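Local coordinates for periplasmic binding protein (Agrobacterium tumefaciens str. B6, PDB 5L9G), which binds the opine mannopine in the periplasm and probably delivers it to an ABC transporter for import, at residues R187-A198 against H330-V341. Sequence-based numbering, arbitrary orientation.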
ATOM      1  N   ARG A 187       4.516  -8.552  20.123  1.00 53.76           N
ATOM      2  CA  ARG A 187       4.141  -7.177  19.771  1.00 53.28           C
ATOM      3  C   ARG A 187       5.070  -6.161  20.433  1.00 58.20           C
ATOM      4  O   ARG A 187       5.509  -5.234  19.777  1.00 58.32           O
ATOM      5  CB  ARG A 187       2.671  -6.913  20.128  1.00 54.30           C
ATOM      6  CG  ARG A 187       1.712  -7.376  19.039  1.00 56.53           C
ATOM      7  CD  ARG A 187       0.273  -6.909  19.222  1.00 61.43           C
ATOM      8  NE  ARG A 187      -0.258  -7.165  20.563  1.00 60.31           N
ATOM      9  CZ  ARG A 187      -0.796  -8.313  20.974  1.00 75.65           C
ATOM     10  NH1 ARG A 187      -0.881  -9.348  20.147  1.00 58.01           N
ATOM     11  NH2 ARG A 187      -1.250  -8.433  22.214  1.00 70.45           N
ATOM     12  N   LYS A 188       5.431  -6.392  21.704  1.00 58.42           N
ATOM     13  CA  LYS A 188       6.340  -5.531  22.460  1.00 58.64           C
ATOM     14  C   LYS A 188       7.779  -5.623  21.945  1.00 59.03           C
ATOM     15  O   LYS A 188       8.461  -4.601  21.872  1.00 58.19           O
ATOM     16  CB  LYS A 188       6.269  -5.845  23.964  1.00 64.12           C
ATOM     17  CG  LYS A 188       5.043  -5.236  24.641  1.00 83.12           C
ATOM     18  CD  LYS A 188       5.084  -5.404  26.154  1.00 98.96           C
ATOM     19  CE  LYS A 188       4.049  -4.522  26.822  1.00113.61           C
ATOM     20  NZ  LYS A 188       4.238  -4.452  28.296  1.00125.17           N
ATOM     21  N   ALA A 189       8.236  -6.846  21.590  1.00 53.95           N
ATOM     22  CA  ALA A 189       9.590  -7.074  21.077  1.00 52.06           C
ATOM     23  C   ALA A 189       9.770  -6.364  19.715  1.00 53.08           C
ATOM     24  O   ALA A 189      10.840  -5.818  19.436  1.00 53.04           O
ATOM     25  CB  ALA A 189       9.848  -8.562  20.927  1.00 52.48           C
ATOM     26  N   ALA A 190       8.717  -6.371  18.880  1.00 48.46           N
ATOM     27  CA  ALA A 190       8.723  -5.743  17.558  1.00 45.12           C
ATOM     28  C   ALA A 190       8.871  -4.219  17.709  1.00 50.48           C
ATOM     29  O   ALA A 190       9.691  -3.609  17.024  1.00 48.27           O
ATOM     30  CB  ALA A 190       7.448  -6.099  16.805  1.00 45.14           C
ATOM     31  N   ILE A 191       8.154  -3.625  18.684  1.00 50.27           N
ATOM     32  CA  ILE A 191       8.240  -2.192  18.991  1.00 50.88           C
ATOM     33  C   ILE A 191       9.625  -1.852  19.569  1.00 53.49           C
ATOM     34  O   ILE A 191      10.197  -0.825  19.190  1.00 51.50           O
ATOM     35  CB  ILE A 191       7.033  -1.748  19.870  1.00 56.09           C
ATOM     36  CG1 ILE A 191       5.763  -1.594  18.995  1.00 55.57           C
ATOM     37  CG2 ILE A 191       7.306  -0.477  20.711  1.00 58.41           C
ATOM     38  CD1 ILE A 191       5.743  -0.418  17.963  1.00 58.60           C
ATOM     39  N   ALA A 192      10.189  -2.756  20.413  1.00 51.31           N
ATOM     40  CA  ALA A 192      11.530  -2.591  20.988  1.00 51.45           C
ATOM     41  C   ALA A 192      12.595  -2.571  19.874  1.00 51.92           C
ATOM     42  O   ALA A 192      13.540  -1.781  19.936  1.00 51.85           O
ATOM     43  CB  ALA A 192      11.821  -3.702  21.983  1.00 53.68           C
ATOM     44  N   LYS A 193      12.420  -3.425  18.851  1.00 46.28           N
ATOM     45  CA  LYS A 193      13.317  -3.512  17.692  1.00 44.38           C
ATOM     46  C   LYS A 193      13.265  -2.220  16.868  1.00 45.34           C
ATOM     47  O   LYS A 193      14.311  -1.734  16.436  1.00 45.11           O
ATOM     48  CB  LYS A 193      12.980  -4.751  16.834  1.00 46.01           C
ATOM     49  CG  LYS A 193      13.973  -5.056  15.717  1.00 47.46           C
ATOM     50  CD  LYS A 193      15.353  -5.419  16.248  1.00 52.11           C
ATOM     51  CE  LYS A 193      16.318  -5.811  15.159  1.00 62.68           C
ATOM     52  NZ  LYS A 193      17.642  -6.195  15.724  1.00 71.03           N
ATOM     53  N   LEU A 194      12.058  -1.664  16.665  1.00 42.01           N
ATOM     54  CA  LEU A 194      11.877  -0.408  15.933  1.00 41.19           C
ATOM     55  C   LEU A 194      12.503   0.753  16.718  1.00 48.05           C
ATOM     56  O   LEU A 194      13.116   1.642  16.117  1.00 48.28           O
ATOM     57  CB  LEU A 194      10.390  -0.135  15.653  1.00 41.33           C
ATOM     58  CG  LEU A 194       9.706  -0.961  14.552  1.00 43.86           C
ATOM     59  CD1 LEU A 194       8.184  -0.902  14.686  1.00 43.86           C
ATOM     60  CD2 LEU A 194      10.136  -0.518  13.156  1.00 43.53           C
ATOM     61  N   THR A 195      12.367   0.731  18.064  1.00 48.57           N
ATOM     62  CA  THR A 195      12.951   1.721  18.971  1.00 49.65           C
ATOM     63  C   THR A 195      14.476   1.713  18.843  1.00 51.11           C
ATOM     64  O   THR A 195      15.087   2.773  18.768  1.00 51.18           O
ATOM     65  CB  THR A 195      12.442   1.486  20.412  1.00 57.77           C
ATOM     66  OG1 THR A 195      11.017   1.588  20.416  1.00 59.34           O
ATOM     67  CG2 THR A 195      13.028   2.470  21.422  1.00 58.85           C
ATOM     68  N   GLU A 196      15.076   0.516  18.784  1.00 48.71           N
ATOM     69  CA  GLU A 196      16.518   0.305  18.627  1.00 48.82           C
ATOM     70  C   GLU A 196      17.011   0.927  17.294  1.00 50.08           C
ATOM     71  O   GLU A 196      18.088   1.533  17.255  1.00 49.49           O
ATOM     72  CB  GLU A 196      16.804  -1.204  18.647  1.00 50.35           C
ATOM     73  CG  GLU A 196      18.267  -1.607  18.657  1.00 64.06           C
ATOM     74  CD  GLU A 196      18.442  -3.098  18.428  1.00 90.63           C
ATOM     75  OE1 GLU A 196      18.233  -3.872  19.390  1.00 90.52           O
ATOM     76  OE2 GLU A 196      18.720  -3.496  17.273  1.00 83.27           O
ATOM     77  N   LEU A 197      16.226   0.763  16.216  1.00 43.55           N
ATOM     78  CA  LEU A 197      16.590   1.282  14.894  1.00 41.71           C
ATOM     79  C   LEU A 197      16.365   2.791  14.769  1.00 47.16           C
ATOM     80  O   LEU A 197      17.130   3.454  14.063  1.00 45.48           O
ATOM     81  CB  LEU A 197      15.814   0.541  13.789  1.00 39.70           C
ATOM     82  CG  LEU A 197      16.181   0.904  12.320  1.00 42.61           C
ATOM     83  CD1 LEU A 197      17.588   0.396  11.939  1.00 42.78           C
ATOM     84  CD2 LEU A 197      15.139   0.396  11.344  1.00 41.65           C
ATOM     85  N   ALA A 198      15.312   3.325  15.439  1.00 45.45           N
ATOM     86  CA  ALA A 198      14.874   4.722  15.364  1.00 44.95           C
ATOM     87  C   ALA A 198      16.011   5.793  15.301  1.00 48.01           C
ATOM     88  O   ALA A 198      15.896   6.664  14.437  1.00 46.24           O
ATOM     89  CB  ALA A 198      13.884   5.045  16.473  1.00 47.78           C
ATOM     90  N   HIS A 330      -5.397  -5.174  16.255  1.00 57.57           N
ATOM     91  CA  HIS A 330      -4.346  -4.389  16.906  1.00 57.20           C
ATOM     92  C   HIS A 330      -3.985  -3.048  16.281  1.00 59.81           C
ATOM     93  O   HIS A 330      -3.017  -2.433  16.746  1.00 58.18           O
ATOM     94  CB  HIS A 330      -3.079  -5.253  17.032  1.00 57.10           C
ATOM     95  CG  HIS A 330      -3.313  -6.514  17.797  1.00 62.02           C
ATOM     96  ND1 HIS A 330      -3.377  -7.737  17.159  1.00 63.24           N
ATOM     97  CD2 HIS A 330      -3.527  -6.696  19.120  1.00 65.69           C
ATOM     98  CE1 HIS A 330      -3.592  -8.629  18.112  1.00 63.80           C
ATOM     99  NE2 HIS A 330      -3.697  -8.051  19.309  1.00 66.09           N
ATOM    100  N   ALA A 331      -4.767  -2.554  15.292  1.00 56.82           N
ATOM    101  CA  ALA A 331      -4.487  -1.263  14.646  1.00 55.62           C
ATOM    102  C   ALA A 331      -4.337  -0.095  15.620  1.00 60.57           C
ATOM    103  O   ALA A 331      -3.389   0.674  15.482  1.00 59.75           O
ATOM    104  CB  ALA A 331      -5.529  -0.946  13.597  1.00 56.00           C
ATOM    105  N   LYS A 332      -5.243   0.024  16.615  1.00 59.20           N
ATOM    106  CA  LYS A 332      -5.190   1.093  17.617  1.00 60.50           C
ATOM    107  C   LYS A 332      -3.899   1.019  18.438  1.00 64.08           C
ATOM    108  O   LYS A 332      -3.205   2.032  18.556  1.00 63.93           O
ATOM    109  CB  LYS A 332      -6.430   1.076  18.532  1.00 66.00           C
ATOM    110  CG  LYS A 332      -7.713   1.529  17.851  1.00 82.77           C
ATOM    111  CD  LYS A 332      -8.888   1.469  18.827  1.00102.86           C
ATOM    112  CE  LYS A 332     -10.181   1.922  18.195  1.00120.20           C
ATOM    113  NZ  LYS A 332     -11.325   1.795  19.138  1.00135.16           N
ATOM    114  N   TRP A 333      -3.536  -0.193  18.936  1.00 60.33           N
ATOM    115  CA  TRP A 333      -2.289  -0.418  19.676  1.00 59.71           C
ATOM    116  C   TRP A 333      -1.105  -0.016  18.782  1.00 59.22           C
ATOM    117  O   TRP A 333      -0.206   0.696  19.228  1.00 57.89           O
ATOM    118  CB  TRP A 333      -2.128  -1.910  20.093  1.00 58.60           C
ATOM    119  CG  TRP A 333      -0.708  -2.262  20.463  1.00 58.33           C
ATOM    120  CD1 TRP A 333      -0.092  -2.007  21.654  1.00 62.90           C
ATOM    121  CD2 TRP A 333       0.307  -2.783  19.588  1.00 55.34           C
ATOM    122  NE1 TRP A 333       1.237  -2.354  21.584  1.00 60.96           N
ATOM    123  CE2 TRP A 333       1.506  -2.844  20.330  1.00 59.40           C
ATOM    124  CE3 TRP A 333       0.311  -3.250  18.258  1.00 53.78           C
ATOM    125  CZ2 TRP A 333       2.698  -3.325  19.782  1.00 56.11           C
ATOM    126  CZ3 TRP A 333       1.500  -3.679  17.702  1.00 53.04           C
ATOM    127  CH2 TRP A 333       2.677  -3.715  18.457  1.00 54.23           C
ATOM    128  N   ALA A 334      -1.086  -0.544  17.545  1.00 54.49           N
ATOM    129  CA  ALA A 334      -0.015  -0.316  16.576  1.00 51.65           C
ATOM    130  C   ALA A 334       0.198   1.158  16.246  1.00 54.79           C
ATOM    131  O   ALA A 334       1.337   1.618  16.297  1.00 53.40           O
ATOM    132  CB  ALA A 334      -0.249  -1.141  15.328  1.00 50.74           C
ATOM    133  N   SER A 335      -0.893   1.912  16.014  1.00 53.45           N
ATOM    134  CA  SER A 335      -0.834   3.348  15.721  1.00 54.68           C
ATOM    135  C   SER A 335      -0.173   4.132  16.859  1.00 58.13           C
ATOM    136  O   SER A 335       0.794   4.851  16.604  1.00 55.83           O
ATOM    137  CB  SER A 335      -2.230   3.902  15.439  1.00 61.63           C
ATOM    138  OG  SER A 335      -2.728   3.363  14.226  1.00 73.26           O
ATOM    139  N   GLU A 336      -0.660   3.954  18.110  1.00 56.86           N
ATOM    140  CA  GLU A 336      -0.127   4.627  19.291  1.00 57.75           C
ATOM    141  C   GLU A 336       1.333   4.250  19.588  1.00 59.14           C
ATOM    142  O   GLU A 336       2.149   5.145  19.797  1.00 58.78           O
ATOM    143  CB  GLU A 336      -1.047   4.409  20.524  1.00 62.59           C
ATOM    144  CG  GLU A 336      -0.488   4.955  21.831  1.00 75.70           C
ATOM    145  CD  GLU A 336      -1.476   5.038  22.975  1.00104.80           C
ATOM    146  OE1 GLU A 336      -1.475   4.129  23.837  1.00 95.19           O
ATOM    147  OE2 GLU A 336      -2.236   6.032  23.024  1.00106.27           O
ATOM    148  N   ALA A 337       1.662   2.939  19.630  1.00 55.09           N
ATOM    149  CA  ALA A 337       3.023   2.494  19.916  1.00 53.55           C
ATOM    150  C   ALA A 337       4.033   2.982  18.856  1.00 54.23           C
ATOM    151  O   ALA A 337       5.134   3.417  19.205  1.00 52.51           O
ATOM    152  CB  ALA A 337       3.062   0.981  20.039  1.00 54.27           C
ATOM    153  N   TYR A 338       3.642   2.943  17.566  1.00 49.81           N
ATOM    154  CA  TYR A 338       4.520   3.387  16.478  1.00 47.23           C
ATOM    155  C   TYR A 338       4.686   4.919  16.493  1.00 51.33           C
ATOM    156  O   TYR A 338       5.801   5.399  16.295  1.00 49.79           O
ATOM    157  CB  TYR A 338       4.036   2.848  15.136  1.00 46.33           C
ATOM    158  CG  TYR A 338       5.025   2.994  13.996  1.00 45.79           C
ATOM    159  CD1 TYR A 338       6.308   2.453  14.083  1.00 46.59           C
ATOM    160  CD2 TYR A 338       4.653   3.602  12.801  1.00 45.15           C
ATOM    161  CE1 TYR A 338       7.212   2.556  13.025  1.00 43.90           C
ATOM    162  CE2 TYR A 338       5.544   3.703  11.731  1.00 43.88           C
ATOM    163  CZ  TYR A 338       6.818   3.166  11.843  1.00 44.94           C
ATOM    164  OH  TYR A 338       7.682   3.239  10.777  1.00 39.93           O
ATOM    165  N   ASP A 339       3.623   5.673  16.861  1.00 52.21           N
ATOM    166  CA  ASP A 339       3.689   7.131  17.054  1.00 54.13           C
ATOM    167  C   ASP A 339       4.806   7.429  18.071  1.00 59.01           C
ATOM    168  O   ASP A 339       5.606   8.324  17.846  1.00 57.35           O
ATOM    169  CB  ASP A 339       2.350   7.699  17.609  1.00 57.99           C
ATOM    170  CG  ASP A 339       1.232   7.977  16.614  1.00 65.67           C
ATOM    171  OD1 ASP A 339       1.482   7.878  15.382  1.00 61.37           O
ATOM    172  OD2 ASP A 339       0.101   8.287  17.065  1.00 70.71           O
ATOM    173  N   ASN A 340       4.875   6.651  19.171  1.00 58.74           N
ATOM    174  CA  ASN A 340       5.880   6.829  20.217  1.00 59.91           C
ATOM    175  C   ASN A 340       7.297   6.526  19.752  1.00 60.32           C
ATOM    176  O   ASN A 340       8.216   7.252  20.124  1.00 60.27           O
ATOM    177  CB  ASN A 340       5.518   6.056  21.468  1.00 65.70           C
ATOM    178  CG  ASN A 340       4.529   6.827  22.292  1.00 93.93           C
ATOM    179  OD1 ASN A 340       3.311   6.747  22.086  1.00 89.72           O
ATOM    180  ND2 ASN A 340       5.041   7.709  23.133  1.00 90.85           N
ATOM    181  N   VAL A 341       7.475   5.491  18.913  1.00 53.67           N
ATOM    182  CA  VAL A 341       8.778   5.161  18.327  1.00 52.47           C
ATOM    183  C   VAL A 341       9.313   6.372  17.522  1.00 53.62           C
ATOM    184  O   VAL A 341      10.477   6.741  17.678  1.00 53.13           O
ATOM    185  CB  VAL A 341       8.703   3.865  17.458  1.00 54.17           C
ATOM    186  CG1 VAL A 341       9.934   3.708  16.569  1.00 52.46           C
ATOM    187  CG2 VAL A 341       8.522   2.630  18.342  1.00 55.03           C
TER
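Helix 187–197 and the H330–V341 part of helix 324–343 run almost parallel, their axes 23° apart and 9.9 Å at closest approach. They converge toward their C-terminal ends: the CA–CA separation falls from 8.6 Å for R187–A334 to 5.4 Å for T195–V341. Large side chains accordingly fill the wider end. R187 spans it, its chain bent at chi3 (-50°), with CD packed between two rings, over the face of W333 and over that of H330. R187 CB, CG and CD run over one face of the W333 ring, CD lying 3.9 Å from the centroid of the six-membered ring in a CH-pi contact. Beyond the bend, the R187 guanidinium lies flat on the H330 imidazole, centres 3.9 Å apart and planes 16° apart. NH1 makes no hydrogen bond to this ring; it is hydrogen-bonded instead to L181 O, which probably helps to hold the guanidinium against the ring. A337 CB sits over the opposite face of the W333 ring, while I191 CG1 approaches that ring obliquely and I191 CD1 reaches A337 CB at 3.7 Å. At the narrow end V341 CG1 packs near the L194 carbonyl, while V341 CG2 touches the T195 side chain, 3.4 Å from T195 OG1. That hydroxyl donates to I191 O, from above the carbonyl plane, so a polar group is tied back to its own helix beside the valine. L194 CD1 meets the Y338 ring, whose OH bonds to W156 O. L194 and Y338 both also touch L155 of strand 153–156, placing the pair as helix-on-helix packing beside a strand within the alpha/beta fold of a periplasmic binding protein.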